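Local coordinates for G protein coupled receptor (PDB 3T33) that belongs to the LanC-like family, binds zinc and may play a role in abscisic acid signalling, at residues R283-C288 and W322-L327. Sequence-based numbering, arbitrary orientation.
With ZN (zinc ion), chain B.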
ATOM      1  N   ARG A 283     -17.872 -10.087   0.258  1.00 50.07           N
ATOM      2  CA  ARG A 283     -17.844  -9.517  -1.082  1.00 49.25           C
ATOM      3  C   ARG A 283     -16.552  -8.774  -1.411  1.00 47.54           C
ATOM      4  O   ARG A 283     -16.040  -8.881  -2.525  1.00 46.82           O
ATOM      5  CB  ARG A 283     -19.043  -8.588  -1.288  1.00 49.51           C
ATOM      6  CG  ARG A 283     -19.248  -7.581  -0.168  1.00 53.10           C
ATOM      7  CD  ARG A 283     -20.591  -6.880  -0.293  1.00 56.81           C
ATOM      8  NE  ARG A 283     -20.461  -5.429  -0.197  1.00 58.36           N
ATOM      9  CZ  ARG A 283     -20.558  -4.601  -1.232  1.00 58.64           C
ATOM     10  NH1 ARG A 283     -20.786  -5.078  -2.447  1.00 58.74           N
ATOM     11  NH2 ARG A 283     -20.427  -3.294  -1.051  1.00 58.64           N
ATOM     12  N   LEU A 284     -16.028  -8.015  -0.453  1.00 45.14           N
ATOM     13  CA  LEU A 284     -14.850  -7.179  -0.734  1.00 43.81           C
ATOM     14  C   LEU A 284     -13.482  -7.857  -0.515  1.00 41.62           C
ATOM     15  O   LEU A 284     -13.195  -8.383   0.564  1.00 41.91           O
ATOM     16  CB  LEU A 284     -14.937  -5.843   0.037  1.00 43.29           C
ATOM     17  CG  LEU A 284     -16.207  -5.008  -0.278  1.00 44.13           C
ATOM     18  CD1 LEU A 284     -16.234  -3.710   0.484  1.00 40.21           C
ATOM     19  CD2 LEU A 284     -16.496  -4.760  -1.798  1.00 43.33           C
ATOM     20  N   VAL A 285     -12.646  -7.838  -1.550  1.00 39.57           N
ATOM     21  CA  VAL A 285     -11.270  -8.411  -1.464  1.00 36.60           C
ATOM     22  C   VAL A 285     -10.311  -7.307  -1.907  1.00 36.27           C
ATOM     23  O   VAL A 285      -9.834  -7.302  -3.039  1.00 36.48           O
ATOM     24  CB  VAL A 285     -11.140  -9.682  -2.344  1.00 36.70           C
ATOM     25  CG1 VAL A 285      -9.732 -10.318  -2.225  1.00 32.05           C
ATOM     26  CG2 VAL A 285     -12.231 -10.701  -1.985  1.00 33.20           C
ATOM     27  N   HIS A 286     -10.108  -6.316  -1.041  1.00 35.12           N
ATOM     28  CA  HIS A 286      -9.407  -5.064  -1.427  1.00 34.61           C
ATOM     29  C   HIS A 286      -8.339  -4.866  -0.395  1.00 32.62           C
ATOM     30  O   HIS A 286      -8.420  -5.445   0.693  1.00 31.07           O
ATOM     31  CB  HIS A 286     -10.290  -3.813  -1.245  1.00 35.08           C
ATOM     32  CG  HIS A 286     -11.545  -3.769  -2.071  1.00 36.67           C
ATOM     33  ND1 HIS A 286     -11.788  -4.618  -3.138  1.00 39.08           N
ATOM     34  CD2 HIS A 286     -12.591  -2.901  -2.033  1.00 33.87           C
ATOM     35  CE1 HIS A 286     -12.957  -4.299  -3.694  1.00 37.68           C
ATOM     36  NE2 HIS A 286     -13.438  -3.236  -3.069  1.00 39.29           N
ATOM     37  N   TRP A 287      -7.344  -4.044  -0.735  1.00 31.49           N
ATOM     38  CA  TRP A 287      -6.482  -3.469   0.269  1.00 29.60           C
ATOM     39  C   TRP A 287      -7.406  -2.771   1.275  1.00 30.18           C
ATOM     40  O   TRP A 287      -7.228  -2.917   2.453  1.00 30.08           O
ATOM     41  CB  TRP A 287      -5.600  -2.375  -0.333  1.00 28.76           C
ATOM     42  CG  TRP A 287      -4.827  -1.702   0.717  1.00 26.76           C
ATOM     43  CD1 TRP A 287      -3.837  -2.250   1.460  1.00 26.76           C
ATOM     44  CD2 TRP A 287      -5.008  -0.370   1.208  1.00 27.59           C
ATOM     45  NE1 TRP A 287      -3.354  -1.333   2.358  1.00 26.14           N
ATOM     46  CE2 TRP A 287      -4.071  -0.175   2.239  1.00 27.84           C
ATOM     47  CE3 TRP A 287      -5.887   0.672   0.888  1.00 26.89           C
ATOM     48  CZ2 TRP A 287      -3.971   1.035   2.971  1.00 28.33           C
ATOM     49  CZ3 TRP A 287      -5.774   1.879   1.594  1.00 26.69           C
ATOM     50  CH2 TRP A 287      -4.816   2.050   2.612  1.00 28.34           C
ATOM     51  N   CYS A 288      -8.331  -1.935   0.808  1.00 31.18           N
ATOM     52  CA  CYS A 288      -9.061  -1.076   1.754  1.00 32.70           C
ATOM     53  C   CYS A 288      -9.927  -1.923   2.675  1.00 33.22           C
ATOM     54  O   CYS A 288      -9.873  -1.735   3.880  1.00 35.49           O
ATOM     55  CB  CYS A 288      -9.779   0.110   1.092  1.00 31.08           C
ATOM     56  SG  CYS A 288     -10.897  -0.348  -0.157  1.00 35.14           S
ATOM     57  N   TRP A 322      -5.278 -14.898  -4.281  1.00 36.23           N
ATOM     58  CA  TRP A 322      -4.969 -15.615  -5.518  1.00 37.81           C
ATOM     59  C   TRP A 322      -6.224 -16.023  -6.282  1.00 38.35           C
ATOM     60  O   TRP A 322      -6.249 -15.918  -7.522  1.00 38.95           O
ATOM     61  CB  TRP A 322      -4.016 -16.788  -5.271  1.00 37.07           C
ATOM     62  CG  TRP A 322      -3.575 -17.526  -6.486  1.00 39.89           C
ATOM     63  CD1 TRP A 322      -3.779 -18.840  -6.731  1.00 40.30           C
ATOM     64  CD2 TRP A 322      -2.816 -17.018  -7.614  1.00 37.40           C
ATOM     65  NE1 TRP A 322      -3.236 -19.175  -7.940  1.00 39.17           N
ATOM     66  CE2 TRP A 322      -2.631 -18.091  -8.500  1.00 36.13           C
ATOM     67  CE3 TRP A 322      -2.301 -15.755  -7.964  1.00 36.83           C
ATOM     68  CZ2 TRP A 322      -1.920 -17.967  -9.734  1.00 37.72           C
ATOM     69  CZ3 TRP A 322      -1.592 -15.614  -9.202  1.00 36.81           C
ATOM     70  CH2 TRP A 322      -1.411 -16.723 -10.057  1.00 37.53           C
ATOM     71  N   SER A 323      -7.283 -16.458  -5.600  1.00 38.87           N
ATOM     72  CA  SER A 323      -8.461 -16.837  -6.387  1.00 40.39           C
ATOM     73  C   SER A 323      -9.461 -15.735  -6.647  1.00 40.00           C
ATOM     74  O   SER A 323     -10.116 -15.732  -7.697  1.00 40.88           O
ATOM     75  CB  SER A 323      -9.171 -18.076  -5.822  1.00 42.39           C
ATOM     76  OG  SER A 323      -9.968 -17.728  -4.715  1.00 45.89           O
ATOM     77  N   ARG A 324      -9.577 -14.776  -5.748  1.00 38.81           N
ATOM     78  CA  ARG A 324     -10.606 -13.747  -5.950  1.00 39.32           C
ATOM     79  C   ARG A 324     -10.029 -12.335  -6.107  1.00 38.92           C
ATOM     80  O   ARG A 324     -10.797 -11.376  -6.215  1.00 38.95           O
ATOM     81  CB  ARG A 324     -11.598 -13.764  -4.787  1.00 38.81           C
ATOM     82  CG  ARG A 324     -12.464 -15.060  -4.638  1.00 40.83           C
ATOM     83  CD  ARG A 324     -13.043 -15.177  -3.193  1.00 40.74           C
ATOM     84  NE  ARG A 324     -14.014 -14.116  -2.927  1.00 39.86           N
ATOM     85  CZ  ARG A 324     -14.556 -13.861  -1.742  1.00 40.83           C
ATOM     86  NH1 ARG A 324     -14.262 -14.587  -0.657  1.00 36.44           N
ATOM     87  NH2 ARG A 324     -15.429 -12.870  -1.646  1.00 43.60           N
ATOM     88  N   GLY A 325      -8.693 -12.212  -6.140  1.00 38.11           N
ATOM     89  CA  GLY A 325      -8.036 -10.928  -5.955  1.00 37.04           C
ATOM     90  C   GLY A 325      -7.796 -10.202  -7.241  1.00 37.47           C
ATOM     91  O   GLY A 325      -7.338  -9.061  -7.252  1.00 37.55           O
ATOM     92  N   LEU A 326      -8.090 -10.871  -8.332  1.00 37.42           N
ATOM     93  CA  LEU A 326      -7.963 -10.288  -9.659  1.00 38.76           C
ATOM     94  C   LEU A 326      -9.199  -9.412 -10.035  1.00 38.77           C
ATOM     95  O   LEU A 326      -9.938  -9.677 -10.995  1.00 39.96           O
ATOM     96  CB  LEU A 326      -7.691 -11.419 -10.654  1.00 38.79           C
ATOM     97  CG  LEU A 326      -6.930 -11.123 -11.938  1.00 40.15           C
ATOM     98  CD1 LEU A 326      -5.466 -10.658 -11.693  1.00 37.89           C
ATOM     99  CD2 LEU A 326      -6.972 -12.405 -12.855  1.00 39.16           C
ATOM    100  N   LEU A 327      -9.368  -8.346  -9.258  1.00 38.26           N
ATOM    101  CA  LEU A 327     -10.462  -7.399  -9.308  1.00 38.25           C
ATOM    102  C   LEU A 327     -10.648  -6.783 -10.688  1.00 38.63           C
ATOM    103  O   LEU A 327      -9.668  -6.583 -11.408  1.00 39.59           O
ATOM    104  CB  LEU A 327     -10.125  -6.273  -8.317  1.00 37.36           C
ATOM    105  CG  LEU A 327     -10.591  -6.281  -6.853  1.00 38.63           C
ATOM    106  CD1 LEU A 327     -11.097  -7.625  -6.375  1.00 36.18           C
ATOM    107  CD2 LEU A 327      -9.623  -5.649  -5.884  1.00 35.55           C
TER
HETATM  108 ZN    ZN B 411     -10.337   1.305  -1.516  1.00 39.20          ZN
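Val-285 points at the end region of helix 308-324, one methyl against Arg-324 and the other against Gly-325. Val-285 CG2 lies over one face of the Arg-324 guanidinium, offset toward its rim, 3.9 Å from Arg-324 CZ, and the two side chains cross at about a right angle. Val-285 CG1, anti to the backbone N (chi1 -178°), rests on the backbone of Gly-325, 4.1 Å from its CA. Leu-327 adds a second patch of contact from the same segment. Leu-327 CD2 sits 3.3 Å from Val-285 O and 3.6 Å from His-286 ND1, and meets the imidazole obliquely. No hydrogen bond joins the two segments, so the contact is van der Waals packing. ND1 of His-286 is buried here without a polar partner in the model.

The Arg-324 chain bends at chi3 (67°), and its NH2 forms a salt bridge with Asp-282 that probably helps to hold the guanidinium in place. Leu-284 CB lies over one face of the His-286 ring. That ring also meets the ring of His-334, a zinc ligand. Cys-288 SG binds the zinc ion at 2.2 Å, with Cys-333 and His-334 among its other ligands. The packing therefore borders the zinc site of this all-helical LanC-like fold.

The loop lies between helices 250-265 and 291-305, and Val-285 also touches Pro-292 on the latter. Leu-326 centres an inverse gamma turn and contacts helices 336-350 and 353-375; Leu-327 touches Asn-339 of helix 336-350.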